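Local coordinates for 2-C-methyl-D-erythritol 4-phosphate cytidylyltransferase (PDB 2PX7), which probably catalyses the transfer of a cytidylyl group from CTP to 2-C-methyl-D-erythritol 4-phosphate, a step of isoprenoid biosynthesis, at residues Arg121-Arg126 with Glu210-Ala215; Val28-Ala33 with His112-Pro117. All coordinates share one frame; numbering follows the deposited sequence.

In the fold
The two contacts follow one another along the chain. Contact 2 joins strand 27-31 to the loop after strand 108-111, near the middle of the mixed sheet. That loop leads into helix 121-134, whose first turns make contact 1 with the loop after strand 207-210, an outermost strand within this chain. The centres lie about 15 Å apart, but the contacts touch where A215 O packs on R116 CG at 3.5 Å. The V114 side chain in contact 2 is about 5 Å from that of K44, predicted to stabilise the transition state. The side chains of V114 and of A215 in contact 1 are each about 8 Å from that of K217, predicted to position the substrate MEP.

Contact 1 (Arg121-Arg126 with Glu210-Ala215); sequences RGLVAR and EGEATA
The R126 chain runs out extended through chi1 (-178°) and chi2, then bends at chi3 (-46°). This sets the guanidinium with E210 over one face and E212 at its edge. R126 NH1 donates to the backbone E210 O at 2.8 Å. This oxygen lies in the guanidinium plane, while the donor sits above the carbonyl plane. NH1 and NH2 of R126 both grip one oxygen, E212 OE2, at 3.3 and 3.2 Å. NH1 meets it from above the carboxylate plane, NH2 nearly along the C-O axis. The two planes are turned 63° apart. E210 adds a long salt bridge over the face, with E210 OE2 3.9 Å from R126 NE and no N-H aimed at it. The three residues form a salt-bridge network that ties helix 121-134 to the end of strand 207-210 and the loop that follows. A leucine in place of R126 would probably leave E212 OE2 and E210 O without these donors. The other carboxylate oxygen, E212 OE1, bonds to S120 OG, just before the helix. L123 points its two methyls at different residues. L123 CD1 lies 3.6 Å from E210 O, and L123 CD2 packs on A215 CB at 3.8 Å. E212 also packs on Q222 of the second subunit.

Contact 2 (Val28-Ala33 with His112-Pro117); sequences VLIPAA and HDVARP
H112 N donates to L29 O at 3.0 Å, the one hydrogen bond between the two segments. It is fairly straight (160° at the hydrogen) and runs nearly along the C=O axis. Next to it, H112 O lies 3.3 Å from P31 CD, at the proline ring. I30 and H112 run side by side in the same direction, and I30 CD1 touches H112 CB at 3.8 Å. V114 turns its CB toward segment 28-33. I30 CG2 meets V114 CB at 4.0 Å, the two side chains crossing at about a right angle. A32 CB packs more closely, 3.5 Å from V114 CG1. These contacts join the neighbouring parallel strands 27-31 and 108-111 through the loop after the second. V114, packed on A32 and I30, lies close to K44, which is predicted to stabilise the transition state. P31 centres an inverse gamma turn, with A32 N bonded to I30 O, and D113 to R116 form a type I turn. The H112 ring braces that second turn. Its CG is anti to the backbone N (chi1 -175°). H112 NE2 donates to R116 O at 2.8 Å, and that oxygen lies in the ring plane. F62 meets the same ring with planes at about 60°. D113 OD1 forms a salt bridge with R93.

Contact 1 (Arg121-Arg126 with Glu210-Ala215)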
# COMPACT_ATOMS: atom_id res chain seq x y z
N ARG A 121 -13.04 -9.56 10.54
CA ARG A 121 -13.27 -10.90 11.05
C ARG A 121 -12.89 -11.93 9.99
O ARG A 121 -12.38 -13.00 10.31
CB ARG A 121 -14.72 -11.08 11.50
CG ARG A 121 -14.86 -12.00 12.71
CD ARG A 121 -16.08 -12.93 12.61
NE ARG A 121 -15.70 -14.35 12.74
CZ ARG A 121 -15.43 -14.98 13.89
NH1 ARG A 121 -15.47 -14.33 15.05
NH2 ARG A 121 -15.10 -16.27 13.87
N GLY A 122 -13.16 -11.59 8.73
CA GLY A 122 -12.74 -12.40 7.60
C GLY A 122 -11.24 -12.66 7.56
O GLY A 122 -10.82 -13.79 7.36
N LEU A 123 -10.44 -11.61 7.74
CA LEU A 123 -8.98 -11.76 7.73
C LEU A 123 -8.51 -12.66 8.88
O LEU A 123 -7.77 -13.60 8.66
CB LEU A 123 -8.28 -10.39 7.80
CG LEU A 123 -6.75 -10.33 7.63
CD1 LEU A 123 -6.24 -11.14 6.47
CD2 LEU A 123 -6.33 -8.90 7.46
N VAL A 124 -8.96 -12.37 10.10
CA VAL A 124 -8.63 -13.17 11.26
C VAL A 124 -8.93 -14.66 11.04
O VAL A 124 -8.03 -15.49 11.19
CB VAL A 124 -9.32 -12.66 12.56
CG1 VAL A 124 -8.84 -13.45 13.79
CG2 VAL A 124 -9.05 -11.18 12.78
N ALA A 125 -10.17 -14.98 10.64
CA ALA A 125 -10.57 -16.38 10.45
C ALA A 125 -9.73 -17.05 9.39
O ALA A 125 -9.37 -18.22 9.54
CB ALA A 125 -12.09 -16.49 10.07
N ARG A 126 -9.43 -16.32 8.32
CA ARG A 126 -8.61 -16.82 7.23
C ARG A 126 -7.17 -17.13 7.71
O ARG A 126 -6.60 -18.16 7.37
CB ARG A 126 -8.63 -15.82 6.07
CG ARG A 126 -7.85 -16.20 4.79
CD ARG A 126 -7.81 -15.00 3.79
NE ARG A 126 -9.14 -14.41 3.69
CZ ARG A 126 -9.43 -13.12 3.61
NH1 ARG A 126 -8.51 -12.17 3.58
NH2 ARG A 126 -10.71 -12.77 3.55
N GLU A 210 -4.44 -14.46 1.53
CA GLU A 210 -4.77 -13.12 1.06
C GLU A 210 -4.97 -12.16 2.23
O GLU A 210 -5.76 -12.42 3.12
CB GLU A 210 -6.00 -13.13 0.12
CG GLU A 210 -7.00 -14.22 0.43
CD GLU A 210 -8.36 -14.12 -0.29
OE1 GLU A 210 -8.63 -13.08 -0.96
OE2 GLU A 210 -9.14 -15.11 -0.17
N GLY A 211 -4.23 -11.07 2.23
CA GLY A 211 -4.44 -10.03 3.21
C GLY A 211 -5.62 -9.15 2.81
O GLY A 211 -6.52 -9.58 2.08
N GLU A 212 -5.61 -7.91 3.27
CA GLU A 212 -6.70 -6.97 3.01
C GLU A 212 -6.22 -5.54 3.06
O GLU A 212 -5.40 -5.18 3.93
CB GLU A 212 -7.84 -7.19 4.01
CG GLU A 212 -8.81 -8.26 3.51
CD GLU A 212 -9.87 -8.63 4.50
OE1 GLU A 212 -10.03 -7.90 5.50
OE2 GLU A 212 -10.53 -9.67 4.27
N ALA A 213 -6.72 -4.73 2.12
CA ALA A 213 -6.29 -3.36 1.95
C ALA A 213 -6.58 -2.50 3.16
O ALA A 213 -5.88 -1.52 3.41
CB ALA A 213 -6.95 -2.74 0.69
N THR A 214 -7.61 -2.86 3.91
CA THR A 214 -8.01 -2.11 5.10
C THR A 214 -7.09 -2.36 6.29
O THR A 214 -7.04 -1.55 7.21
CB THR A 214 -9.44 -2.47 5.51
OG1 THR A 214 -9.55 -3.89 5.59
CG2 THR A 214 -10.44 -1.93 4.46
N ALA A 215 -6.36 -3.48 6.27
CA ALA A 215 -5.42 -3.82 7.33
C ALA A 215 -4.06 -3.12 7.19
O ALA A 215 -3.02 -3.69 7.53
CB ALA A 215 -5.23 -5.31 7.41

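Contact 2 (Val28-Ala33 with His112-Pro117)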
# COMPACT_ATOMS: atom_id res chain seq x y z
N VAL A 28 -4.07 -14.71 21.44
CA VAL A 28 -3.68 -13.51 20.66
C VAL A 28 -2.58 -12.67 21.34
O VAL A 28 -2.75 -12.24 22.48
CB VAL A 28 -4.92 -12.60 20.34
CG1 VAL A 28 -4.50 -11.35 19.64
CG2 VAL A 28 -5.97 -13.35 19.51
N LEU A 29 -1.48 -12.43 20.63
CA LEU A 29 -0.37 -11.64 21.19
C LEU A 29 -0.27 -10.30 20.50
O LEU A 29 -0.14 -10.24 19.28
CB LEU A 29 0.98 -12.38 21.10
CG LEU A 29 0.96 -13.89 21.39
CD1 LEU A 29 2.39 -14.48 21.28
CD2 LEU A 29 0.37 -14.16 22.77
N ILE A 30 -0.34 -9.23 21.29
CA ILE A 30 -0.26 -7.85 20.81
C ILE A 30 1.01 -7.13 21.34
O ILE A 30 0.96 -6.49 22.39
CB ILE A 30 -1.55 -7.03 21.20
CG1 ILE A 30 -2.86 -7.78 20.85
CG2 ILE A 30 -1.49 -5.57 20.68
CD1 ILE A 30 -3.12 -8.14 19.33
N PRO A 31 2.13 -7.22 20.59
CA PRO A 31 3.38 -6.56 21.03
C PRO A 31 3.36 -5.05 20.80
O PRO A 31 4.07 -4.57 19.94
CB PRO A 31 4.45 -7.22 20.15
CG PRO A 31 3.69 -7.57 18.84
CD PRO A 31 2.30 -7.95 19.31
N ALA A 32 2.57 -4.32 21.58
CA ALA A 32 2.41 -2.87 21.41
C ALA A 32 3.30 -2.02 22.33
O ALA A 32 2.81 -1.17 23.08
CB ALA A 32 0.95 -2.50 21.63
N ALA A 33 4.61 -2.21 22.28
CA ALA A 33 5.46 -1.44 23.20
C ALA A 33 6.21 -0.23 22.58
O ALA A 33 7.04 0.43 23.24
CB ALA A 33 6.38 -2.36 24.00
N HIS A 112 -0.27 -9.79 16.29
CA HIS A 112 -0.82 -8.68 15.55
C HIS A 112 -0.21 -7.33 15.91
O HIS A 112 0.00 -7.04 17.08
CB HIS A 112 -2.35 -8.64 15.68
CG HIS A 112 -2.99 -7.58 14.84
ND1 HIS A 112 -2.99 -7.63 13.46
CD2 HIS A 112 -3.63 -6.44 15.18
CE1 HIS A 112 -3.61 -6.56 12.99
NE2 HIS A 112 -4.01 -5.82 14.01
N ASP A 113 0.09 -6.53 14.88
CA ASP A 113 0.56 -5.16 15.03
C ASP A 113 -0.59 -4.28 15.43
O ASP A 113 -1.57 -4.23 14.70
CB ASP A 113 1.03 -4.61 13.69
CG ASP A 113 2.29 -5.23 13.22
OD1 ASP A 113 2.95 -5.98 14.00
OD2 ASP A 113 2.64 -4.96 12.04
N VAL A 114 -0.46 -3.57 16.55
CA VAL A 114 -1.51 -2.67 17.04
C VAL A 114 -1.73 -1.45 16.10
O VAL A 114 -2.77 -0.80 16.16
CB VAL A 114 -1.22 -2.22 18.53
CG1 VAL A 114 -0.19 -1.10 18.59
CG2 VAL A 114 -2.50 -1.81 19.24
N ALA A 115 -0.74 -1.16 15.25
CA ALA A 115 -0.87 -0.10 14.24
C ALA A 115 -1.72 -0.50 13.02
O ALA A 115 -1.88 0.31 12.11
CB ALA A 115 0.51 0.41 13.78
N ARG A 116 -2.26 -1.73 13.02
CA ARG A 116 -3.22 -2.18 12.00
C ARG A 116 -4.62 -2.36 12.62
O ARG A 116 -5.02 -3.47 12.91
CB ARG A 116 -2.74 -3.50 11.32
CG ARG A 116 -1.36 -3.41 10.64
CD ARG A 116 -0.76 -4.79 10.17
NE ARG A 116 0.11 -4.58 9.01
CZ ARG A 116 1.43 -4.62 9.02
NH1 ARG A 116 2.08 -4.92 10.15
NH2 ARG A 116 2.12 -4.35 7.91
N PRO A 117 -5.36 -1.26 12.87
CA PRO A 117 -6.66 -1.36 13.57
C PRO A 117 -7.82 -1.97 12.78
O PRO A 117 -8.72 -2.56 13.39
CB PRO A 117 -6.97 0.09 13.93
CG PRO A 117 -6.26 0.91 12.88
CD PRO A 117 -5.01 0.15 12.55